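Local coordinates for ACYL carrier protein ACPA (Mycobacterium tuberculosis, PDB 2CGQ) that probably serves as an acyl carrier protein, holding acyl intermediates as thioesters on a phosphopantetheine arm and passing them between enzymes, at residues A[48-51]-A[52-55]; A[86-89]-A[90-94]. All coordinates share one frame; numbering follows the deposited sequence.

Contact 1 of 2, residues A[48-51]-A[52-55]; sequences NQVL and VDDL
Val50 and Asp54 face each other across a tight chain reversal, their CA atoms 5.0 Å apart. Residues 48-51 arrive extended at Gln49 and Val50, and 52-54 then turn with helical backbone angles. The carbonyl oxygen of Val50 takes two amides, Asp54 N at 2.9 Å and Leu55 N at 3.3 Å, the second lying almost in line with the C=O; a weak bond from Leu55 N to Leu51 O adds to the turn.

The Asp54 carboxylate adds a side-chain bond to the same turn. With CG anti to its own carbonyl carbon (chi1 -65°), Asp54 OD2 lies 2.8 Å from Val50 N, which reaches it on the side turned away from the other oxygen, a little out of the carboxylate plane, along a nearly straight bond (165°). Aspartate's short arm just spans the turn. Both polar backbone atoms of Val50 are thus gripped. Val50 CG1, one methyl of the branched side chain, lies 3.7 Å from Asp53 CG.

Leucines fill the inner side. Leu51 CD2 comes within 4.2 Å of Leu55 CD1, and Leu51 goes on to Leu62 and Leu65 of helix 59-73. Gln49 crosses Leu55 at about a right angle, OE1 against Leu55 CD2; OE1 accepts from Thr46 N and NE2 donates to Gly44 O. This is a compact turn with helical backbone angles in the long loop between helices 27-39 and 59-73, characteristic of the acyl carrier protein four-helix fold.

Contact 2 of 2, residues A[86-89]-A[90-94]; sequences KTVG and DVYTS
A chi1 of 63° puts Thr87 OG1 between its own backbone N and carbonyl carbon, facing the first turn of helix 88-96, while a chi1 of -69° sends the Asp90 carboxylate back toward Thr87. Together they form a capping box with Thr87 as the N-cap. Thr87 OG1 accepts a weak bond from Asp90 N at 3.3 Å, and Asp90 OD2 in turn accepts from Thr87 N at 3.0 Å, from above the carboxylate plane. Asp90 OD2 also takes Lys86 N at 2.7 Å through its anti lone pair, so one carboxylate oxygen holds two successive amides. An acid here should also interact well with the positive end of the helix dipole.

Inside the helix, Tyr92 N bonds to Val88 O and Thr93 N to Gly89 O, the regular i to i+4 pattern. Gly89 CA approaches the Tyr92 ring obliquely. That ring lies against Met27, Glu28 and Ile31 of helix 27-39, and its hydroxyl bonds to Asn32 OD1. Beta-branched Val88 gives the ring a methyl: Val88 CG1 sits over one face, 3.8 Å from the centroid and 30° off the normal, a CH-pi contact whose closest approach is 3.3 Å to Tyr92 CZ.

Contact 1 precedes contact 2 along the chain, and their centres lie 11 Å apart. The first belongs to the loop between helices 27-39 and 59-73; the second opens helix 88-96, the last helix. Two probable backbone hydrogen bonds join them, Gln49 O to Val88 N at 2.8 Å and Lys86 O to Leu51 N at 2.9 Å, so the loop pairs with the backbone leading into the capped helix. Val88 packs on Leu51 and Leu55, and Val91 meets Leu65 of helix 59-73. Loop and last helix therefore share the apolar interior of this small, all-helical domain, consistent with a carrier for a phosphopantetheine-bound acyl chain.

Contact 1 of 2, residues A[48-51]-A[52-55]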
loop_
_atom_site.group_PDB
_atom_site.type_symbol
_atom_site.label_atom_id
_atom_site.label_comp_id
_atom_site.label_asym_id
_atom_site.label_seq_id
_atom_site.Cartn_x
_atom_site.Cartn_y
_atom_site.Cartn_z
ATOM N N ASN A 48 -5.354 2.923 -9.892
ATOM C CA ASN A 48 -5.945 4.278 -9.860
ATOM C C ASN A 48 -6.634 4.660 -8.556
ATOM O O ASN A 48 -6.897 5.857 -8.317
ATOM C CB ASN A 48 -6.949 4.409 -11.015
ATOM C CG ASN A 48 -8.094 3.499 -10.828
ATOM O OD1 ASN A 48 -7.897 2.289 -10.648
ATOM N ND2 ASN A 48 -9.315 4.054 -10.828
ATOM N N GLN A 49 -6.901 3.694 -7.688
ATOM C CA GLN A 49 -7.647 3.965 -6.444
ATOM C C GLN A 49 -6.871 4.830 -5.490
ATOM O O GLN A 49 -5.698 4.548 -5.171
ATOM C CB GLN A 49 -8.097 2.675 -5.748
ATOM C CG GLN A 49 -9.179 1.954 -6.512
ATOM C CD GLN A 49 -9.440 0.527 -5.975
ATOM O OE1 GLN A 49 -8.524 -0.159 -5.557
ATOM N NE2 GLN A 49 -10.679 0.095 -6.036
ATOM N N VAL A 50 -7.534 5.907 -5.072
ATOM C CA VAL A 50 -7.038 6.809 -4.042
ATOM C C VAL A 50 -7.196 6.141 -2.677
ATOM O O VAL A 50 -8.308 5.766 -2.305
ATOM C CB VAL A 50 -7.747 8.169 -4.116
ATOM C CG1 VAL A 50 -7.177 9.099 -3.141
ATOM C CG2 VAL A 50 -7.585 8.781 -5.513
ATOM N N LEU A 51 -6.106 5.997 -1.931
ATOM C CA LEU A 51 -6.112 5.175 -0.694
ATOM C C LEU A 51 -7.144 5.672 0.298
ATOM O O LEU A 51 -7.988 4.913 0.788
ATOM C CB LEU A 51 -4.735 5.125 -0.032
ATOM C CG LEU A 51 -3.651 4.428 -0.845
ATOM C CD1 LEU A 51 -2.390 4.424 0.017
ATOM C CD2 LEU A 51 -3.988 3.028 -1.222
ATOM N N VAL A 52 -7.134 6.961 0.508
ATOM C CA VAL A 52 -8.127 7.587 1.393
ATOM C C VAL A 52 -9.504 7.662 0.741
ATOM O O VAL A 52 -10.428 7.038 1.241
ATOM C CB VAL A 52 -7.702 8.988 1.852
ATOM C CG1 VAL A 52 -8.782 9.579 2.760
ATOM C CG2 VAL A 52 -6.396 8.921 2.610
ATOM N N ASP A 53 -9.637 8.405 -0.363
ATOM C CA ASP A 53 -10.958 8.739 -0.910
ATOM C C ASP A 53 -11.728 7.540 -1.418
ATOM O O ASP A 53 -12.960 7.467 -1.262
ATOM C CB ASP A 53 -10.882 9.720 -2.065
ATOM C CG ASP A 53 -10.086 10.979 -1.763
ATOM O OD1 ASP A 53 -9.355 11.047 -0.734
ATOM O OD2 ASP A 53 -10.116 11.870 -2.669
ATOM N N ASP A 54 -11.024 6.594 -2.037
ATOM C CA ASP A 54 -11.656 5.407 -2.620
ATOM C C ASP A 54 -11.730 4.185 -1.717
ATOM O O ASP A 54 -12.744 3.495 -1.715
ATOM C CB ASP A 54 -10.981 5.024 -3.950
ATOM C CG ASP A 54 -11.171 6.089 -5.035
ATOM O OD1 ASP A 54 -12.271 6.693 -5.122
ATOM O OD2 ASP A 54 -10.247 6.316 -5.840
ATOM N N LEU A 55 -10.648 3.903 -0.989
ATOM C CA LEU A 55 -10.527 2.665 -0.202
ATOM C C LEU A 55 -10.774 2.823 1.293
ATOM O O LEU A 55 -10.910 1.814 2.014
ATOM C CB LEU A 55 -9.167 2.023 -0.444
ATOM C CG LEU A 55 -8.956 1.543 -1.869
ATOM C CD1 LEU A 55 -7.559 1.038 -2.065
ATOM C CD2 LEU A 55 -9.933 0.413 -2.180
#

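Contact 2 of 2, residues A[86-89]-A[90-94]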
loop_
_atom_site.group_PDB
_atom_site.type_symbol
_atom_site.label_atom_id
_atom_site.label_comp_id
_atom_site.label_asym_id
_atom_site.label_seq_id
_atom_site.Cartn_x
_atom_site.Cartn_y
_atom_site.Cartn_z
ATOM N N LYS A 86 -0.334 8.427 -2.563
ATOM C CA LYS A 86 -1.727 8.816 -2.636
ATOM C C LYS A 86 -2.620 7.699 -3.201
ATOM O O LYS A 86 -3.745 7.543 -2.755
ATOM C CB LYS A 86 -1.916 10.036 -3.510
ATOM C CG LYS A 86 -1.278 11.312 -2.999
ATOM C CD LYS A 86 -1.854 11.720 -1.689
ATOM C CE LYS A 86 -1.722 13.232 -1.555
ATOM N NZ LYS A 86 -0.292 13.629 -1.605
ATOM N N THR A 87 -2.130 7.022 -4.244
ATOM C CA THR A 87 -2.859 5.957 -4.897
ATOM C C THR A 87 -2.253 4.594 -4.678
ATOM O O THR A 87 -1.078 4.476 -4.341
ATOM C CB THR A 87 -2.945 6.201 -6.406
ATOM O OG1 THR A 87 -1.642 6.192 -6.980
ATOM C CG2 THR A 87 -3.598 7.534 -6.685
ATOM N N VAL A 88 -3.037 3.575 -4.990
ATOM C CA VAL A 88 -2.528 2.202 -5.016
ATOM C C VAL A 88 -1.269 2.132 -5.922
ATOM O O VAL A 88 -0.272 1.501 -5.555
ATOM C CB VAL A 88 -3.604 1.234 -5.480
ATOM C CG1 VAL A 88 -3.004 -0.166 -5.813
ATOM C CG2 VAL A 88 -4.754 1.116 -4.440
ATOM N N GLY A 89 -1.310 2.748 -7.098
ATOM C CA GLY A 89 -0.166 2.729 -7.975
ATOM C C GLY A 89 1.114 3.233 -7.345
ATOM O O GLY A 89 2.185 2.709 -7.617
ATOM N N ASP A 90 0.997 4.254 -6.509
ATOM C CA ASP A 90 2.157 4.887 -5.806
ATOM C C ASP A 90 2.760 3.836 -4.835
ATOM O O ASP A 90 3.985 3.699 -4.688
ATOM C CB ASP A 90 1.711 6.074 -4.969
ATOM C CG ASP A 90 1.235 7.265 -5.779
ATOM O OD1 ASP A 90 1.593 7.404 -6.981
ATOM O OD2 ASP A 90 0.526 8.079 -5.150
ATOM N N VAL A 91 1.873 3.059 -4.216
ATOM C CA VAL A 91 2.305 1.924 -3.368
ATOM C C VAL A 91 3.091 0.890 -4.204
ATOM O O VAL A 91 4.196 0.444 -3.813
ATOM C CB VAL A 91 1.114 1.232 -2.689
ATOM C CG1 VAL A 91 1.619 0.101 -1.763
ATOM C CG2 VAL A 91 0.307 2.181 -1.846
ATOM N N TYR A 92 2.571 0.514 -5.392
ATOM C CA TYR A 92 3.296 -0.408 -6.269
ATOM C C TYR A 92 4.674 0.094 -6.619
ATOM O O TYR A 92 5.626 -0.638 -6.583
ATOM C CB TYR A 92 2.511 -0.683 -7.567
ATOM C CG TYR A 92 1.144 -1.298 -7.454
ATOM C CD1 TYR A 92 0.709 -1.998 -6.356
ATOM C CD2 TYR A 92 0.296 -1.302 -8.574
ATOM C CE1 TYR A 92 -0.562 -2.616 -6.339
ATOM C CE2 TYR A 92 -0.944 -1.916 -8.567
ATOM C CZ TYR A 92 -1.380 -2.572 -7.485
ATOM O OH TYR A 92 -2.642 -3.116 -7.557
ATOM N N THR A 93 4.803 1.369 -6.963
ATOM C CA THR A 93 6.101 1.854 -7.462
ATOM C C THR A 93 7.046 2.024 -6.264
ATOM O O THR A 93 8.265 1.881 -6.427
ATOM C CB THR A 93 5.936 3.125 -8.327
ATOM O OG1 THR A 93 5.265 4.087 -7.559
ATOM C CG2 THR A 93 5.081 2.844 -9.452
ATOM N N SER A 94 6.507 2.239 -5.069
ATOM C CA SER A 94 7.357 2.341 -3.847
ATOM C C SER A 94 8.008 1.002 -3.523
ATOM O O SER A 94 9.177 0.972 -3.075
ATOM C CB SER A 94 6.597 2.844 -2.624
ATOM O OG SER A 94 6.485 4.246 -2.585
#